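Local atomic coordinates of nigerythrin (Desulfovibrio vulgaris subsp. vulgaris, PDB entry 1YV1), a protein that has NADH peroxidase activity in vitro, as a homodimer that joins a ferritin-like diiron centre to a rubredoxin-like iron site in each subunit. Residues L173-G178 with C192-D197; D167-H172 with I180-D185; G39-H44 with I75-E80; A125-A130 with V141-K146. All coordinates share one frame; numbering follows the deposited sequence.

Contact 1. Residues L173-G178 with C192-D197; sequences LCPICG and CFRPKD. With FE2 (Fe (II) ion), chain E.
Cys174 turns SG directly opposite its own backbone N (chi1 174°), whereas Cys192 folds SG in between its N and carbonyl carbon (chi1 70°), and these two settings bring both sulfurs to one iron from separate loops. Cys174 SG, Cys177 SG and Cys192 SG each lie 2.3 Å from the metal, and Cys189 supplies the fourth thiolate. The shared ion holds Cys174 SG 3.6 Å from Cys192 SG.

Ile176, between the first two ligands, packs against the iron site from its own loop. Its CB sits 3.8 Å from Cys192 SG, while its CG1 lies over one face of the Arg194 guanidinium, off toward the rim and 3.7 Å from Arg194 NE. The two side chains meet nearly at right angles. Arg194 NE bonds to Thr198 OG1, which limits how the guanidinium can turn over Ile176, and nearer the backbone Arg194 CB packs 3.7 Å from Cys174 SG.

No hydrogen bond crosses between 173-178 and 192-197, but each loop turns a backbone N-H onto its own sulfur. Ile176 N lies 3.5 Å from Cys174 SG, with an angle of 150° at the hydrogen; the bond from Arg194 N to Cys192 SG is weak. Such N-H...S bonds probably draw negative charge off the thiolates, and a four-cysteine iron wrapped in this way is suited, as in rubredoxins, to passing single electrons with little rearrangement.

Contact 2. Residues D167-H172 with I180-D185; sequences DDDKFH and IHKGED
Lys182 runs alongside the Phe171 ring, and its chain can be traced outward from the strand. CB starts 3.9 Å from Phe171 CE2. CG comes to 3.7 Å from the same Phe171 CE2 and also brushes the Asp169 carboxylate, and CD stays 3.8 Å from Phe171 CE2. Up to this point the chain is fully extended; CE then draws near Asp167, 3.5 Å from OD2, and a bend at chi4 (-67°) sets the ammonium between two carboxylates. Lys182 NZ forms salt bridges to Asp167 OD2 at 2.7 Å and to Asp169 OD2 at 2.8 Å. It meets the first on the syn side and the second from above the carboxylate plane. Asp167 OD2 has a further salt bridge to Lys2 of the second subunit, and Asp167 OD1 takes the N-H of Asp169 in an Asx turn.

On the other face of the sheet, the one that carries His172 and His181, His172 gives NE2-H to Glu184 OE2 at 2.6 Å. The acceptor lies in the imidazole plane, yet the histidine stands 39° out of the carboxylate plane. Lys196 holds the other oxygen of Glu184, so both ends of that carboxylate are fixed. Backbone bonds run both ways between His172 and His181, the hydrogen-bonded pair, while Phe171 and Lys182 form the adjoining non-hydrogen-bonded pair. This is the antiparallel beta hairpin of a rubredoxin-like domain, whose intervening loop carries two of the iron-binding cysteines.

Contact 3. Residues G39-H44 with I75-E80; sequences GETGAH and IHIGLE. With FE2 (Fe (II) ion), chain C.
Glu40 and His76 reach toward each other from two antiparallel helices of the ferritin-like four-helix bundle, both ligating one ferrous ion. The carboxylate stands almost perpendicular to the imidazole, the planes 89° apart, and comes up to the ring's edge. Glu40 bends at chi2 (-79°), which swings both oxygens onto the metal as a bidentate ligand, OE1 at 2.2 Å and OE2 at 2.3 Å from the iron. His76 binds through ND1, and the opposite nitrogen, NE2, is held by Cys177 O, a second-shell bond that fixes the ring's rotation.

Glu73 and Glu149 complete the protein ligands, and a water takes a further position. Glu118 is also a ligand position for this iron; its absence from the shell here, with His76 bound instead, is consistent with redox-dependent iron movement. Glu80 lies crosswise to Glu40, carboxylate planes 80° apart, and Tyr123 OH is hydrogen-bonded to OE2 of both.

Away from the metal, the axes of helix segments 39-44 and 75-80 approach to 9.5 Å. There Ile77 CG1 packs 3.4 Å from Glu40 CB, while Ile77 CD1 reaches across to Thr41 OG1 at 3.8 Å.

Contact 4. Residues A125-A130 with V141-K146; sequences AFIRKA and VFTRAK
Phe126 CB lies over one face of the Phe142 ring, 3.7 Å from the ring's centroid in a CH-pi contact and 3.6 Å from Phe142 CE1. Past this carbon the Phe126 ring leads away, and the two rings meet obliquely, their planes at 46°. Ala130 CB approaches the same Phe142 ring at its edge, 4.4 Å from CD1. Nearer the backbone, Ile127 slides past Phe142 in the opposite direction and brings CG1 to 3.4 Å from Phe142 CB. Ile127 CG1 lies anti to the carbonyl carbon (chi1 -72°) and the branch continues extended, which carries Ile127 CD1 beyond Phe142 to 3.8 Å from Thr143 CA and to 4.2 Å from Lys146 CB.

Farther out, partners beyond the two segments hold the ends of Thr143 and Lys146. Thr143 OG1 bonds back to Val139 O within its own helix, which settles its polar end while the hydroxyl oxygen borders Ile127. Lys146 turns its amine out of the interface to a cation-pi contact with Phe16.

The helix segments are antiparallel, their axes 9.3 Å apart at 163°, and form the second helical hairpin of the ferritin-like bundle. Helix 29-56 closes one flank through Asn32 on Phe126 and Leu33 on Phe142, helix 60-87 meets Val141 through Leu79 and Leu83, and Arg144 faces the rubredoxin-like loop at Cys192.

In the fold
From the N terminus, contact 3 closes first, bringing helix 60-87 back along helix 29-56. Contact 4 follows, pairing helices 104-132 and 136-161; helix 136-161 packs on helix 60-87, uniting both hairpins in one bundle. Past the last helix, contact 2 opens at 167-172 and contact 1 at 173-178; 180-185 closes the former before 192-197 closes the latter, so the two cross, and Leu173 packs on Ile180 between them. Contacts 3 and 4 each touch contact 1, through Ile75 against Cys174 O and through Arg144 against Cys177. The rubredoxin-like iron site lies close against the diiron bundle, with the Cys177 side chain about 10 Å from a diiron ion, a plausible route for electrons.

Contact 1. Residues L173-G178 with C192-D197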
# COMPACT_ATOMS: atom_id res chain seq x y z
N LEU A 173 18.47 -6.54 1.21
CA LEU A 173 17.96 -6.51 2.57
C LEU A 173 18.98 -6.01 3.59
O LEU A 173 20.10 -6.51 3.64
CB LEU A 173 17.53 -7.92 2.97
CG LEU A 173 17.05 -8.14 4.41
CD1 LEU A 173 15.71 -7.45 4.61
CD2 LEU A 173 16.93 -9.63 4.69
N CYS A 174 18.58 -5.03 4.40
CA CYS A 174 19.46 -4.50 5.44
C CYS A 174 19.42 -5.49 6.60
O CYS A 174 18.36 -5.79 7.12
CB CYS A 174 18.97 -3.13 5.92
SG CYS A 174 19.92 -2.51 7.32
N PRO A 175 20.60 -5.98 7.03
CA PRO A 175 20.68 -6.95 8.13
C PRO A 175 20.32 -6.39 9.51
O PRO A 175 20.06 -7.16 10.44
CB PRO A 175 22.13 -7.41 8.07
CG PRO A 175 22.84 -6.17 7.62
CD PRO A 175 21.94 -5.66 6.51
N ILE A 176 20.31 -5.07 9.62
CA ILE A 176 20.03 -4.43 10.90
C ILE A 176 18.56 -4.10 11.18
O ILE A 176 18.09 -4.31 12.29
CB ILE A 176 20.87 -3.13 11.03
CG1 ILE A 176 22.36 -3.47 10.92
CG2 ILE A 176 20.59 -2.45 12.36
CD1 ILE A 176 22.85 -4.46 11.95
N CYS A 177 17.84 -3.62 10.17
CA CYS A 177 16.45 -3.24 10.39
C CYS A 177 15.41 -3.89 9.49
O CYS A 177 14.21 -3.74 9.71
CB CYS A 177 16.31 -1.72 10.27
SG CYS A 177 16.56 -1.12 8.59
N GLY A 178 15.85 -4.60 8.46
CA GLY A 178 14.89 -5.25 7.58
C GLY A 178 14.44 -4.40 6.40
O GLY A 178 13.50 -4.76 5.69
N CYS A 192 18.44 3.02 9.04
CA CYS A 192 19.52 2.96 10.03
C CYS A 192 20.89 3.38 9.51
O CYS A 192 21.88 3.33 10.25
CB CYS A 192 19.62 1.55 10.62
SG CYS A 192 20.24 0.30 9.47
N PHE A 193 20.95 3.80 8.25
CA PHE A 193 22.19 4.26 7.62
C PHE A 193 23.24 3.18 7.34
O PHE A 193 24.39 3.49 6.99
CB PHE A 193 22.82 5.39 8.45
CG PHE A 193 22.10 6.70 8.33
CD1 PHE A 193 20.87 6.79 7.67
CD2 PHE A 193 22.65 7.86 8.87
CE1 PHE A 193 20.21 8.01 7.57
CE2 PHE A 193 21.99 9.08 8.77
CZ PHE A 193 20.77 9.16 8.12
N ARG A 194 22.86 1.92 7.47
CA ARG A 194 23.77 0.82 7.20
C ARG A 194 24.25 0.90 5.76
O ARG A 194 23.45 0.99 4.83
CB ARG A 194 23.04 -0.51 7.42
CG ARG A 194 23.93 -1.74 7.39
CD ARG A 194 24.81 -1.79 8.61
NE ARG A 194 25.42 -3.11 8.80
CZ ARG A 194 26.05 -3.48 9.91
NH1 ARG A 194 26.17 -2.62 10.92
NH2 ARG A 194 26.57 -4.69 10.02
N PRO A 195 25.58 0.89 5.54
CA PRO A 195 26.10 0.96 4.17
C PRO A 195 25.65 -0.24 3.33
O PRO A 195 25.47 -1.34 3.85
CB PRO A 195 27.61 0.98 4.39
CG PRO A 195 27.74 1.72 5.69
CD PRO A 195 26.65 1.09 6.52
N LYS A 196 25.48 -0.00 2.04
CA LYS A 196 25.04 -1.03 1.10
C LYS A 196 25.91 -2.29 1.07
O LYS A 196 25.41 -3.39 0.80
CB LYS A 196 24.95 -0.43 -0.30
CG LYS A 196 24.60 -1.42 -1.40
CD LYS A 196 24.63 -0.74 -2.76
CE LYS A 196 24.33 -1.73 -3.88
NZ LYS A 196 24.52 -1.11 -5.22
N ASP A 197 27.20 -2.14 1.36
CA ASP A 197 28.12 -3.28 1.31
C ASP A 197 27.81 -4.45 2.23
O ASP A 197 28.26 -5.57 1.97
CB ASP A 197 29.56 -2.80 1.55
CG ASP A 197 29.79 -2.32 2.97
OD1 ASP A 197 29.13 -1.35 3.38
OD2 ASP A 197 30.63 -2.92 3.67
FE FE2 E . 18.73 -0.64 8.03

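Contact 2. Residues D167-H172 with I180-D185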
# COMPACT_ATOMS: atom_id res chain seq x y z
N ASP A 167 11.41 -7.64 -13.78
CA ASP A 167 12.71 -7.24 -14.31
C ASP A 167 13.76 -8.07 -13.59
O ASP A 167 13.42 -8.98 -12.84
CB ASP A 167 12.96 -5.74 -14.12
CG ASP A 167 12.75 -5.29 -12.69
OD1 ASP A 167 13.41 -5.85 -11.80
OD2 ASP A 167 11.93 -4.38 -12.47
N ASP A 168 15.04 -7.77 -13.81
CA ASP A 168 16.09 -8.55 -13.17
C ASP A 168 16.70 -7.90 -11.93
O ASP A 168 17.78 -8.30 -11.48
CB ASP A 168 17.19 -8.88 -14.20
CG ASP A 168 17.92 -7.65 -14.70
OD1 ASP A 168 17.37 -6.53 -14.61
OD2 ASP A 168 19.06 -7.81 -15.20
N ASP A 169 16.01 -6.92 -11.37
CA ASP A 169 16.49 -6.25 -10.17
C ASP A 169 16.54 -7.23 -9.00
O ASP A 169 15.68 -8.11 -8.87
CB ASP A 169 15.58 -5.09 -9.76
CG ASP A 169 15.83 -3.83 -10.56
OD1 ASP A 169 16.75 -3.81 -11.40
OD2 ASP A 169 15.08 -2.86 -10.35
N LYS A 170 17.54 -7.06 -8.15
CA LYS A 170 17.66 -7.89 -6.97
C LYS A 170 17.08 -7.06 -5.82
O LYS A 170 16.98 -5.84 -5.92
CB LYS A 170 19.12 -8.21 -6.68
CG LYS A 170 19.74 -9.18 -7.67
CD LYS A 170 21.18 -9.52 -7.30
CE LYS A 170 21.69 -10.71 -8.11
NZ LYS A 170 20.91 -11.95 -7.82
N PHE A 171 16.67 -7.74 -4.76
CA PHE A 171 16.15 -7.05 -3.59
C PHE A 171 17.23 -7.10 -2.52
O PHE A 171 17.65 -8.18 -2.12
CB PHE A 171 14.86 -7.71 -3.10
CG PHE A 171 13.73 -7.63 -4.07
CD1 PHE A 171 13.40 -8.71 -4.88
CD2 PHE A 171 13.01 -6.44 -4.21
CE1 PHE A 171 12.37 -8.62 -5.81
CE2 PHE A 171 11.98 -6.34 -5.15
CZ PHE A 171 11.66 -7.43 -5.95
N HIS A 172 17.68 -5.93 -2.09
CA HIS A 172 18.72 -5.83 -1.08
C HIS A 172 18.13 -5.63 0.30
O HIS A 172 17.39 -4.68 0.54
CB HIS A 172 19.67 -4.69 -1.45
CG HIS A 172 20.37 -4.90 -2.76
ND1 HIS A 172 21.39 -5.81 -2.91
CD2 HIS A 172 20.16 -4.35 -3.98
CE1 HIS A 172 21.78 -5.82 -4.18
NE2 HIS A 172 21.05 -4.95 -4.85
N ILE A 180 14.25 -2.99 2.76
CA ILE A 180 14.46 -3.66 1.49
C ILE A 180 14.48 -2.65 0.37
O ILE A 180 13.61 -1.78 0.28
CB ILE A 180 13.35 -4.69 1.18
CG1 ILE A 180 13.41 -5.83 2.20
CG2 ILE A 180 13.50 -5.24 -0.24
CD1 ILE A 180 12.26 -6.81 2.09
N HIS A 181 15.49 -2.76 -0.49
CA HIS A 181 15.63 -1.86 -1.63
C HIS A 181 15.58 -2.69 -2.91
O HIS A 181 16.17 -3.77 -2.98
CB HIS A 181 16.95 -1.10 -1.57
CG HIS A 181 16.99 0.09 -2.47
ND1 HIS A 181 16.52 1.33 -2.08
CD2 HIS A 181 17.37 0.23 -3.76
CE1 HIS A 181 16.62 2.17 -3.09
NE2 HIS A 181 17.13 1.53 -4.12
N LYS A 182 14.88 -2.18 -3.92
CA LYS A 182 14.80 -2.87 -5.20
C LYS A 182 15.77 -2.18 -6.15
O LYS A 182 15.64 -1.00 -6.44
CB LYS A 182 13.38 -2.79 -5.77
CG LYS A 182 13.24 -3.43 -7.15
CD LYS A 182 11.80 -3.41 -7.64
CE LYS A 182 11.67 -4.05 -9.02
NZ LYS A 182 12.36 -3.26 -10.08
N GLY A 183 16.75 -2.93 -6.63
CA GLY A 183 17.72 -2.35 -7.55
C GLY A 183 19.01 -1.93 -6.86
O GLY A 183 19.15 -2.04 -5.65
N GLU A 184 19.94 -1.41 -7.66
CA GLU A 184 21.25 -0.99 -7.17
C GLU A 184 21.38 0.48 -6.82
O GLU A 184 22.36 0.88 -6.18
CB GLU A 184 22.31 -1.33 -8.22
CG GLU A 184 22.32 -2.77 -8.66
CD GLU A 184 22.54 -3.70 -7.49
OE1 GLU A 184 23.54 -3.51 -6.76
OE2 GLU A 184 21.72 -4.63 -7.31
N ASP A 185 20.41 1.28 -7.24
CA ASP A 185 20.47 2.73 -7.01
C ASP A 185 20.33 3.24 -5.58
O ASP A 185 19.36 3.93 -5.25
CB ASP A 185 19.43 3.41 -7.90
CG ASP A 185 19.57 4.92 -7.91
OD1 ASP A 185 20.71 5.40 -8.10
OD2 ASP A 185 18.56 5.62 -7.73
O HOH W 1 18.98 -1.26 -10.54
O HOH W 2 19.68 -5.21 -8.74

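Contact 3. Residues G39-H44 with I75-E80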
# COMPACT_ATOMS: atom_id res chain seq x y z
N GLY A 39 3.27 -12.10 15.94
CA GLY A 39 2.84 -11.56 14.66
C GLY A 39 3.92 -11.68 13.60
O GLY A 39 3.63 -12.00 12.45
N GLU A 40 5.16 -11.43 14.00
CA GLU A 40 6.30 -11.52 13.09
C GLU A 40 6.49 -12.96 12.64
O GLU A 40 6.82 -13.22 11.48
CB GLU A 40 7.58 -11.02 13.77
CG GLU A 40 7.59 -9.55 14.12
CD GLU A 40 7.87 -8.69 12.91
OE1 GLU A 40 8.36 -9.23 11.90
OE2 GLU A 40 7.60 -7.47 12.97
N THR A 41 6.30 -13.89 13.57
CA THR A 41 6.44 -15.31 13.27
C THR A 41 5.37 -15.71 12.26
O THR A 41 5.63 -16.48 11.34
CB THR A 41 6.30 -16.14 14.56
OG1 THR A 41 7.29 -15.72 15.51
CG2 THR A 41 6.52 -17.62 14.27
N GLY A 42 4.17 -15.17 12.44
CA GLY A 42 3.09 -15.47 11.51
C GLY A 42 3.42 -14.89 10.15
O GLY A 42 3.17 -15.53 9.12
N ALA A 43 3.98 -13.69 10.13
CA ALA A 43 4.33 -13.03 8.88
C ALA A 43 5.40 -13.83 8.13
O ALA A 43 5.32 -14.01 6.91
CB ALA A 43 4.83 -11.61 9.15
N HIS A 44 6.40 -14.31 8.86
CA HIS A 44 7.47 -15.09 8.23
C HIS A 44 6.91 -16.36 7.59
O HIS A 44 7.30 -16.72 6.48
CB HIS A 44 8.54 -15.45 9.26
CG HIS A 44 9.64 -16.29 8.70
ND1 HIS A 44 9.55 -17.66 8.57
CD2 HIS A 44 10.84 -15.94 8.17
CE1 HIS A 44 10.64 -18.12 7.98
NE2 HIS A 44 11.44 -17.10 7.73
N ILE A 75 14.56 -10.81 11.09
CA ILE A 75 15.44 -9.82 11.70
C ILE A 75 14.68 -9.14 12.84
O ILE A 75 15.22 -8.92 13.92
CB ILE A 75 15.88 -8.76 10.66
CG1 ILE A 75 16.82 -9.41 9.64
CG2 ILE A 75 16.55 -7.58 11.36
CD1 ILE A 75 17.15 -8.51 8.46
N HIS A 76 13.41 -8.81 12.59
CA HIS A 76 12.58 -8.16 13.60
C HIS A 76 12.41 -9.08 14.80
O HIS A 76 12.46 -8.64 15.94
CB HIS A 76 11.23 -7.79 13.00
CG HIS A 76 11.32 -6.78 11.91
ND1 HIS A 76 10.29 -6.53 11.03
CD2 HIS A 76 12.33 -5.96 11.55
CE1 HIS A 76 10.66 -5.60 10.17
NE2 HIS A 76 11.90 -5.23 10.46
N ILE A 77 12.21 -10.37 14.53
CA ILE A 77 12.06 -11.36 15.60
C ILE A 77 13.33 -11.39 16.45
O ILE A 77 13.27 -11.46 17.68
CB ILE A 77 11.80 -12.77 15.02
CG1 ILE A 77 10.41 -12.81 14.38
CG2 ILE A 77 11.91 -13.82 16.12
CD1 ILE A 77 10.13 -14.06 13.57
N GLY A 78 14.48 -11.34 15.79
CA GLY A 78 15.74 -11.36 16.51
C GLY A 78 15.89 -10.17 17.45
O GLY A 78 16.35 -10.32 18.58
N LEU A 79 15.50 -9.00 16.97
CA LEU A 79 15.61 -7.78 17.76
C LEU A 79 14.68 -7.82 18.97
O LEU A 79 15.07 -7.45 20.08
CB LEU A 79 15.26 -6.55 16.91
CG LEU A 79 16.15 -6.24 15.70
CD1 LEU A 79 15.58 -5.05 14.94
CD2 LEU A 79 17.56 -5.95 16.17
N GLU A 80 13.45 -8.26 18.75
CA GLU A 80 12.45 -8.32 19.81
C GLU A 80 12.73 -9.45 20.80
O GLU A 80 12.53 -9.29 22.00
CB GLU A 80 11.06 -8.46 19.18
CG GLU A 80 10.81 -7.34 18.16
CD GLU A 80 9.51 -7.48 17.39
OE1 GLU A 80 9.02 -8.61 17.21
OE2 GLU A 80 8.99 -6.43 16.94
FE FE2 C . 8.29 -7.28 10.78
O HOH W 3 6.07 -8.05 10.57

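Contact 4. Residues A125-A130 with V141-K146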
# COMPACT_ATOMS: atom_id res chain seq x y z
N ALA A 125 1.25 1.82 18.51
CA ALA A 125 0.63 1.60 19.82
C ALA A 125 1.66 1.08 20.80
O ALA A 125 1.75 1.55 21.94
CB ALA A 125 -0.52 0.61 19.70
N PHE A 126 2.45 0.10 20.36
CA PHE A 126 3.48 -0.48 21.21
C PHE A 126 4.59 0.52 21.53
O PHE A 126 5.14 0.52 22.63
CB PHE A 126 4.08 -1.73 20.55
CG PHE A 126 3.15 -2.91 20.49
CD1 PHE A 126 3.53 -4.07 19.83
CD2 PHE A 126 1.89 -2.87 21.10
CE1 PHE A 126 2.68 -5.18 19.77
CE2 PHE A 126 1.04 -3.97 21.05
CZ PHE A 126 1.43 -5.13 20.38
N ILE A 127 4.92 1.38 20.57
CA ILE A 127 5.95 2.39 20.79
C ILE A 127 5.52 3.36 21.89
O ILE A 127 6.30 3.68 22.78
CB ILE A 127 6.24 3.18 19.49
CG1 ILE A 127 6.99 2.29 18.50
CG2 ILE A 127 7.06 4.43 19.80
CD1 ILE A 127 7.13 2.87 17.11
N ARG A 128 4.28 3.83 21.82
CA ARG A 128 3.80 4.77 22.82
C ARG A 128 3.71 4.14 24.21
O ARG A 128 3.98 4.81 25.21
CB ARG A 128 2.44 5.34 22.41
CG ARG A 128 2.48 6.19 21.14
CD ARG A 128 3.46 7.35 21.28
NE ARG A 128 3.46 8.20 20.09
CZ ARG A 128 4.25 9.25 19.91
NH1 ARG A 128 5.13 9.59 20.85
NH2 ARG A 128 4.17 9.97 18.80
N LYS A 129 3.35 2.87 24.28
CA LYS A 129 3.26 2.20 25.58
C LYS A 129 4.67 2.03 26.15
O LYS A 129 4.87 2.14 27.36
CB LYS A 129 2.57 0.84 25.45
CG LYS A 129 2.33 0.12 26.78
CD LYS A 129 1.53 0.98 27.75
CE LYS A 129 1.22 0.25 29.05
NZ LYS A 129 0.17 -0.80 28.90
N ALA A 130 5.64 1.75 25.29
CA ALA A 130 7.02 1.59 25.74
C ALA A 130 7.55 2.91 26.28
O ALA A 130 8.29 2.94 27.26
CB ALA A 130 7.90 1.10 24.58
N VAL A 141 13.53 -0.76 19.19
CA VAL A 141 13.22 -1.96 18.42
C VAL A 141 11.91 -1.81 17.66
O VAL A 141 11.84 -2.09 16.46
CB VAL A 141 13.14 -3.19 19.35
CG1 VAL A 141 12.56 -4.37 18.60
CG2 VAL A 141 14.53 -3.54 19.87
N PHE A 142 10.87 -1.36 18.35
CA PHE A 142 9.56 -1.18 17.73
C PHE A 142 9.61 -0.14 16.61
O PHE A 142 8.91 -0.27 15.61
CB PHE A 142 8.54 -0.73 18.78
CG PHE A 142 8.11 -1.82 19.73
CD1 PHE A 142 7.74 -1.50 21.04
CD2 PHE A 142 8.02 -3.14 19.32
CE1 PHE A 142 7.29 -2.48 21.91
CE2 PHE A 142 7.57 -4.13 20.18
CZ PHE A 142 7.21 -3.80 21.49
N THR A 143 10.42 0.90 16.80
CA THR A 143 10.56 1.94 15.79
C THR A 143 11.17 1.37 14.51
O THR A 143 10.66 1.63 13.42
CB THR A 143 11.46 3.09 16.29
OG1 THR A 143 10.81 3.76 17.37
CG2 THR A 143 11.73 4.08 15.17
N ARG A 144 12.24 0.60 14.65
CA ARG A 144 12.89 0.02 13.49
C ARG A 144 11.96 -0.92 12.72
O ARG A 144 11.89 -0.86 11.49
CB ARG A 144 14.16 -0.73 13.93
CG ARG A 144 15.31 0.21 14.32
CD ARG A 144 15.80 0.98 13.10
NE ARG A 144 16.75 2.04 13.41
CZ ARG A 144 18.01 1.86 13.81
NH1 ARG A 144 18.50 0.63 13.96
NH2 ARG A 144 18.79 2.90 14.04
N ALA A 145 11.24 -1.77 13.44
CA ALA A 145 10.30 -2.68 12.79
C ALA A 145 9.21 -1.87 12.08
O ALA A 145 8.91 -2.12 10.92
CB ALA A 145 9.68 -3.62 13.82
N LYS A 146 8.64 -0.90 12.79
CA LYS A 146 7.59 -0.04 12.25
C LYS A 146 7.99 0.61 10.93
O LYS A 146 7.22 0.59 9.97
CB LYS A 146 7.23 1.04 13.29
CG LYS A 146 6.20 2.09 12.85
CD LYS A 146 6.87 3.26 12.13
CE LYS A 146 5.90 4.43 11.88
NZ LYS A 146 4.84 4.11 10.88